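Local coordinates for RNA polymerase sigma factor SIGMA-28 (FliA) (Aquifex aeolicus, PDB 1RP3), which probably directs RNA polymerase to flagellar promoters as a sigma factor and is held here in an inactive conformation by the anti-sigma factor FlgM, at residues Ser146-Glu149 with Val150-Phe154; Leu177-Lys180 with Val181-Ala184. All blocks are in the same frame, centred on the assembly; numbering follows the deposited sequence.

Contact 1 (Ser146-Glu149 with Val150-Phe154)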
ATOM      1  N   SER A 146      -7.072  -1.014  -8.839  1.00 40.17           N
ATOM      2  CA  SER A 146      -8.056  -1.959  -9.355  1.00 40.19           C
ATOM      3  C   SER A 146      -8.127  -3.214  -8.489  1.00 38.79           C
ATOM      4  O   SER A 146      -9.209  -3.706  -8.199  1.00 40.34           O
ATOM      5  CB  SER A 146      -7.735  -2.333 -10.803  1.00 39.33           C
ATOM      6  OG  SER A 146      -7.931  -1.213 -11.637  1.00 41.01           O
ATOM      7  N   LEU A 147      -6.978  -3.723  -8.068  1.00 37.25           N
ATOM      8  CA  LEU A 147      -6.977  -4.904  -7.226  1.00 38.26           C
ATOM      9  C   LEU A 147      -7.534  -4.587  -5.836  1.00 37.78           C
ATOM     10  O   LEU A 147      -8.148  -5.441  -5.208  1.00 38.32           O
ATOM     11  CB  LEU A 147      -5.577  -5.495  -7.117  1.00 37.79           C
ATOM     12  CG  LEU A 147      -5.508  -6.807  -6.344  1.00 40.90           C
ATOM     13  CD1 LEU A 147      -6.553  -7.787  -6.893  1.00 41.74           C
ATOM     14  CD2 LEU A 147      -4.101  -7.395  -6.440  1.00 40.66           C
ATOM     15  N   GLU A 148      -7.331  -3.356  -5.372  1.00 36.78           N
ATOM     16  CA  GLU A 148      -7.820  -2.923  -4.065  1.00 36.73           C
ATOM     17  C   GLU A 148      -9.353  -2.913  -4.066  1.00 35.70           C
ATOM     18  O   GLU A 148      -9.974  -3.268  -3.071  1.00 34.10           O
ATOM     19  CB  GLU A 148      -7.271  -1.527  -3.711  1.00 37.26           C
ATOM     20  CG  GLU A 148      -7.502  -1.094  -2.250  1.00 37.31           C
ATOM     21  CD  GLU A 148      -8.840  -0.391  -2.018  1.00 38.40           C
ATOM     22  OE1 GLU A 148      -9.394   0.208  -2.962  1.00 40.18           O
ATOM     23  OE2 GLU A 148      -9.332  -0.412  -0.874  1.00 39.45           O
ATOM     24  N   GLU A 149      -9.948  -2.509  -5.190  1.00 36.28           N
ATOM     25  CA  GLU A 149     -11.402  -2.479  -5.330  1.00 36.87           C
ATOM     26  C   GLU A 149     -11.993  -3.854  -5.038  1.00 36.38           C
ATOM     27  O   GLU A 149     -13.043  -3.961  -4.411  1.00 37.68           O
ATOM     28  CB  GLU A 149     -11.801  -2.054  -6.741  1.00 37.70           C
ATOM     29  CG  GLU A 149     -11.933  -0.558  -6.930  1.00 43.41           C
ATOM     30  CD  GLU A 149     -12.308  -0.179  -8.351  1.00 46.92           C
ATOM     31  OE1 GLU A 149     -12.738  -1.074  -9.113  1.00 49.75           O
ATOM     32  OE2 GLU A 149     -12.170   1.012  -8.708  1.00 49.20           O
ATOM     33  N   VAL A 150     -11.295  -4.895  -5.485  1.00 35.84           N
ATOM     34  CA  VAL A 150     -11.730  -6.265  -5.275  1.00 37.19           C
ATOM     35  C   VAL A 150     -11.645  -6.627  -3.799  1.00 37.89           C
ATOM     36  O   VAL A 150     -12.627  -7.079  -3.196  1.00 39.80           O
ATOM     37  CB  VAL A 150     -10.897  -7.250  -6.126  1.00 37.61           C
ATOM     38  CG1 VAL A 150     -11.297  -8.692  -5.827  1.00 37.21           C
ATOM     39  CG2 VAL A 150     -11.075  -6.931  -7.614  1.00 38.76           C
ATOM     40  N   PHE A 151     -10.481  -6.386  -3.209  1.00 38.57           N
ATOM     41  CA  PHE A 151     -10.279  -6.663  -1.795  1.00 38.35           C
ATOM     42  C   PHE A 151     -11.220  -5.870  -0.904  1.00 38.15           C
ATOM     43  O   PHE A 151     -11.558  -6.319   0.186  1.00 38.10           O
ATOM     44  CB  PHE A 151      -8.834  -6.391  -1.392  1.00 39.25           C
ATOM     45  CG  PHE A 151      -7.917  -7.526  -1.654  1.00 40.59           C
ATOM     46  CD1 PHE A 151      -7.756  -8.530  -0.709  1.00 41.07           C
ATOM     47  CD2 PHE A 151      -7.226  -7.611  -2.851  1.00 40.97           C
ATOM     48  CE1 PHE A 151      -6.903  -9.593  -0.949  1.00 42.08           C
ATOM     49  CE2 PHE A 151      -6.373  -8.669  -3.100  1.00 41.14           C
ATOM     50  CZ  PHE A 151      -6.215  -9.666  -2.150  1.00 42.20           C
ATOM     51  N   ARG A 152     -11.599  -4.670  -1.343  1.00 38.42           N
ATOM     52  CA  ARG A 152     -12.522  -3.844  -0.564  1.00 40.78           C
ATOM     53  C   ARG A 152     -13.930  -4.442  -0.607  1.00 43.45           C
ATOM     54  O   ARG A 152     -14.680  -4.357   0.368  1.00 41.66           O
ATOM     55  CB  ARG A 152     -12.560  -2.398  -1.059  1.00 37.81           C
ATOM     56  CG  ARG A 152     -13.338  -1.506  -0.108  1.00 38.98           C
ATOM     57  CD  ARG A 152     -13.420  -0.071  -0.565  1.00 42.93           C
ATOM     58  NE  ARG A 152     -12.109   0.562  -0.627  1.00 43.68           N
ATOM     59  CZ  ARG A 152     -11.892   1.859  -0.456  1.00 42.92           C
ATOM     60  NH1 ARG A 152     -12.897   2.686  -0.191  1.00 41.83           N
ATOM     61  NH2 ARG A 152     -10.670   2.336  -0.632  1.00 42.91           N
ATOM     62  N   ASP A 153     -14.290  -5.024  -1.751  1.00 46.93           N
ATOM     63  CA  ASP A 153     -15.589  -5.670  -1.907  1.00 50.39           C
ATOM     64  C   ASP A 153     -15.694  -6.769  -0.847  1.00 50.98           C
ATOM     65  O   ASP A 153     -16.726  -6.905  -0.193  1.00 51.53           O
ATOM     66  CB  ASP A 153     -15.738  -6.284  -3.308  1.00 52.21           C
ATOM     67  CG  ASP A 153     -16.173  -5.269  -4.365  1.00 54.91           C
ATOM     68  OD1 ASP A 153     -16.874  -4.288  -4.027  1.00 55.82           O
ATOM     69  OD2 ASP A 153     -15.824  -5.473  -5.555  1.00 58.53           O
ATOM     70  N   PHE A 154     -14.608  -7.518  -0.646  1.00 51.38           N
ATOM     71  CA  PHE A 154     -14.601  -8.585   0.352  1.00 51.89           C
ATOM     72  C   PHE A 154     -14.722  -7.993   1.746  1.00 53.93           C
ATOM     73  O   PHE A 154     -15.568  -8.418   2.523  1.00 54.53           O
ATOM     74  CB  PHE A 154     -13.314  -9.411   0.280  1.00 51.69           C
ATOM     75  CG  PHE A 154     -13.085 -10.089  -1.045  1.00 53.25           C
ATOM     76  CD1 PHE A 154     -14.151 -10.471  -1.853  1.00 54.79           C
ATOM     77  CD2 PHE A 154     -11.789 -10.359  -1.479  1.00 54.28           C
ATOM     78  CE1 PHE A 154     -13.933 -11.117  -3.077  1.00 55.15           C
ATOM     79  CE2 PHE A 154     -11.557 -11.004  -2.698  1.00 55.70           C
ATOM     80  CZ  PHE A 154     -12.634 -11.383  -3.499  1.00 55.59           C
TER

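Contact 2 (Leu177-Lys180 with Val181-Ala184)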
ATOM      1  N   LEU A 177     -11.147 -16.440   2.693  1.00 56.78           N
ATOM      2  CA  LEU A 177     -10.479 -15.370   1.967  1.00 56.96           C
ATOM      3  C   LEU A 177      -9.092 -15.801   1.545  1.00 57.25           C
ATOM      4  O   LEU A 177      -8.714 -15.599   0.395  1.00 57.12           O
ATOM      5  CB  LEU A 177     -10.385 -14.087   2.801  1.00 57.17           C
ATOM      6  CG  LEU A 177      -9.569 -12.966   2.133  1.00 57.48           C
ATOM      7  CD1 LEU A 177     -10.156 -12.621   0.770  1.00 56.61           C
ATOM      8  CD2 LEU A 177      -9.517 -11.730   3.014  1.00 57.20           C
ATOM      9  N   THR A 178      -8.338 -16.394   2.469  1.00 57.93           N
ATOM     10  CA  THR A 178      -6.986 -16.840   2.159  1.00 61.29           C
ATOM     11  C   THR A 178      -6.961 -17.903   1.062  1.00 62.93           C
ATOM     12  O   THR A 178      -6.121 -17.848   0.164  1.00 63.55           O
ATOM     13  CB  THR A 178      -6.247 -17.366   3.404  1.00 61.17           C
ATOM     14  OG1 THR A 178      -6.991 -18.438   3.982  1.00 65.35           O
ATOM     15  CG2 THR A 178      -6.090 -16.271   4.440  1.00 61.20           C
ATOM     16  N   GLU A 179      -7.905 -18.842   1.113  1.00 64.56           N
ATOM     17  CA  GLU A 179      -7.977 -19.913   0.121  1.00 66.34           C
ATOM     18  C   GLU A 179      -8.403 -19.402  -1.255  1.00 65.45           C
ATOM     19  O   GLU A 179      -7.984 -19.939  -2.280  1.00 64.83           O
ATOM     20  CB  GLU A 179      -8.916 -21.036   0.588  1.00 69.55           C
ATOM     21  CG  GLU A 179      -8.500 -21.727   1.898  1.00 74.71           C
ATOM     22  CD  GLU A 179      -7.097 -22.348   1.859  1.00 78.11           C
ATOM     23  OE1 GLU A 179      -6.708 -22.915   0.809  1.00 80.63           O
ATOM     24  OE2 GLU A 179      -6.388 -22.281   2.893  1.00 78.34           O
ATOM     25  N   LYS A 180      -9.229 -18.362  -1.272  1.00 65.21           N
ATOM     26  CA  LYS A 180      -9.698 -17.778  -2.523  1.00 65.38           C
ATOM     27  C   LYS A 180      -8.537 -17.065  -3.218  1.00 66.22           C
ATOM     28  O   LYS A 180      -8.443 -17.065  -4.447  1.00 65.73           O
ATOM     29  CB  LYS A 180     -10.829 -16.791  -2.251  1.00 66.57           C
ATOM     30  CG  LYS A 180     -11.655 -16.423  -3.477  1.00 67.87           C
ATOM     31  CD  LYS A 180     -12.650 -15.316  -3.149  1.00 69.28           C
ATOM     32  CE  LYS A 180     -13.551 -15.695  -1.976  1.00 69.43           C
ATOM     33  NZ  LYS A 180     -14.351 -14.531  -1.493  1.00 70.36           N
ATOM     34  N   VAL A 181      -7.661 -16.458  -2.417  1.00 65.74           N
ATOM     35  CA  VAL A 181      -6.487 -15.759  -2.928  1.00 65.74           C
ATOM     36  C   VAL A 181      -5.430 -16.785  -3.341  1.00 65.70           C
ATOM     37  O   VAL A 181      -4.725 -16.590  -4.327  1.00 65.89           O
ATOM     38  CB  VAL A 181      -5.881 -14.815  -1.853  1.00 65.68           C
ATOM     39  CG1 VAL A 181      -4.598 -14.165  -2.365  1.00 65.07           C
ATOM     40  CG2 VAL A 181      -6.884 -13.747  -1.469  1.00 65.11           C
ATOM     41  N   LYS A 182      -5.330 -17.874  -2.581  1.00 66.29           N
ATOM     42  CA  LYS A 182      -4.366 -18.942  -2.855  1.00 67.06           C
ATOM     43  C   LYS A 182      -4.652 -19.611  -4.193  1.00 68.01           C
ATOM     44  O   LYS A 182      -3.735 -20.056  -4.885  1.00 68.03           O
ATOM     45  CB  LYS A 182      -4.391 -19.985  -1.736  1.00 67.01           C
ATOM     46  CG  LYS A 182      -3.409 -21.140  -1.913  1.00 66.50           C
ATOM     47  CD  LYS A 182      -3.281 -21.965  -0.637  1.00 66.93           C
ATOM     48  CE  LYS A 182      -2.781 -21.099   0.511  1.00 68.85           C
ATOM     49  NZ  LYS A 182      -2.732 -21.826   1.808  1.00 70.51           N
ATOM     50  N   GLU A 183      -5.927 -19.681  -4.556  1.00 68.49           N
ATOM     51  CA  GLU A 183      -6.312 -20.289  -5.817  1.00 69.15           C
ATOM     52  C   GLU A 183      -5.786 -19.444  -6.971  1.00 68.28           C
ATOM     53  O   GLU A 183      -5.193 -19.970  -7.909  1.00 68.99           O
ATOM     54  CB  GLU A 183      -7.837 -20.439  -5.905  1.00 71.86           C
ATOM     55  CG  GLU A 183      -8.333 -21.222  -7.138  1.00 75.33           C
ATOM     56  CD  GLU A 183      -7.738 -22.635  -7.252  1.00 77.17           C
ATOM     57  OE1 GLU A 183      -7.606 -23.336  -6.219  1.00 78.89           O
ATOM     58  OE2 GLU A 183      -7.401 -23.042  -8.388  1.00 77.13           O
ATOM     59  N   ALA A 184      -5.976 -18.129  -6.878  1.00 66.72           N
ATOM     60  CA  ALA A 184      -5.522 -17.200  -7.911  1.00 64.96           C
ATOM     61  C   ALA A 184      -3.998 -17.139  -8.008  1.00 64.02           C
ATOM     62  O   ALA A 184      -3.438 -17.167  -9.101  1.00 63.19           O
ATOM     63  CB  ALA A 184      -6.087 -15.817  -7.647  1.00 65.42           C
TER

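Contact 1 (Ser146-Glu149 with Val150-Phe154)
Leu147 to Phe151, Glu148 to Arg152 and Glu149 to Asp153 are joined by successive i to i+4 backbone bonds, so Ser146-Glu149 runs into Val150-Phe154 within helix 129-158, in sigma-70 region 3. Leu147 O takes Phe151 N in an almost straight bond and Val150 N in a weak one; Arg152 N to Glu148 O is shorter, at 2.8 Å. Leu147 and Phe151 lie side by side and point the same way, Leu147 CG meeting Phe151 CE2 at 3.8 Å. The same ring turns its edge to the Leu147 carbonyl, whose oxygen lies in the ring plane. A bend at chi3 (-63°) brings the Arg152 guanidinium to Glu148 OE2, with NE at 3.0 Å and NH2 at 3.1 Å. The two planes stand 79° apart: NE uses the syn lone pair of OE2, whereas NH2 meets that oxygen on the syn side but 33° out of the carboxylate plane. Salt bridges also join Arg85 NH2 to Glu148 OE1 and Asp82 OD1 to Arg152 NH1. The helix thus offers an apolar side, where Leu147 and Val150 pack on helix 217-236 and Phe87 of FlgM stacks on Phe151, and a charged four-residue network with helix 66-85, probably stabilising the buried carboxylate in its ionised form.

Contact 2 (Leu177-Lys180 with Val181-Ala184)
Leu177 and Val181 lie side by side one helical turn apart, pointing the same way, with Leu177 CD1 against Val181 CG2 at 4.1 Å. CG2 of Val181 sits beside its own backbone N, and this rotamer also brings it to 3.2 Å from Leu177 O. Another pair, Glu179 and Lys182, is spaced by three residues and likewise runs alongside. The carboxylate lies beside the lysine chain: Glu179 OE1 rests 3.8 Å from Lys182 CD, and OE2 reaches Lys182 NZ at the same distance, a long salt bridge. Bends at chi2 of Glu179 (-58°) and chi3 of Lys182 (-60°) leave the two ends side by side. The backbone bonds Val181 N to Leu177 O (3.1 Å), Lys182 N to Thr178 O (2.9 Å) and Glu183 N to Glu179 O continue helix 167-185, the last from above the carbonyl plane. Leu177 rests on Phe154 and Tyr158 of helix 129-158, while Val80 of FlgM meets Val181 and Lys182, so the apolar pair sits between the neighbouring helix and the anti-sigma factor. The ion pair, at an exposed glutamate and longer than a close bridge, is probably a loose electrostatic attraction that water can weaken.

Overall arrangement
Contacts 1 and 2 are in series along the chain, on helices 129-158 and 167-185, and their centres lie about 14 Å apart. They nevertheless touch directly. Phe154 CD2 packs against Leu177 CD1 at 3.6 Å, and the same ring receives Lys180 in a cation-pi interaction, with Phe154 CE1 3.8 Å from Lys180 NZ. One turn earlier in helix 129-158 and one turn later in helix 167-185, Phe151 CE1 lies 4.2 Å from Val181 CG2. Both helices also meet helix 217-236, where Leu235 touches Val150 and Ala184. FlgM bears on both consecutive helices, consistent with its holding the sigma factor in an inactive conformation.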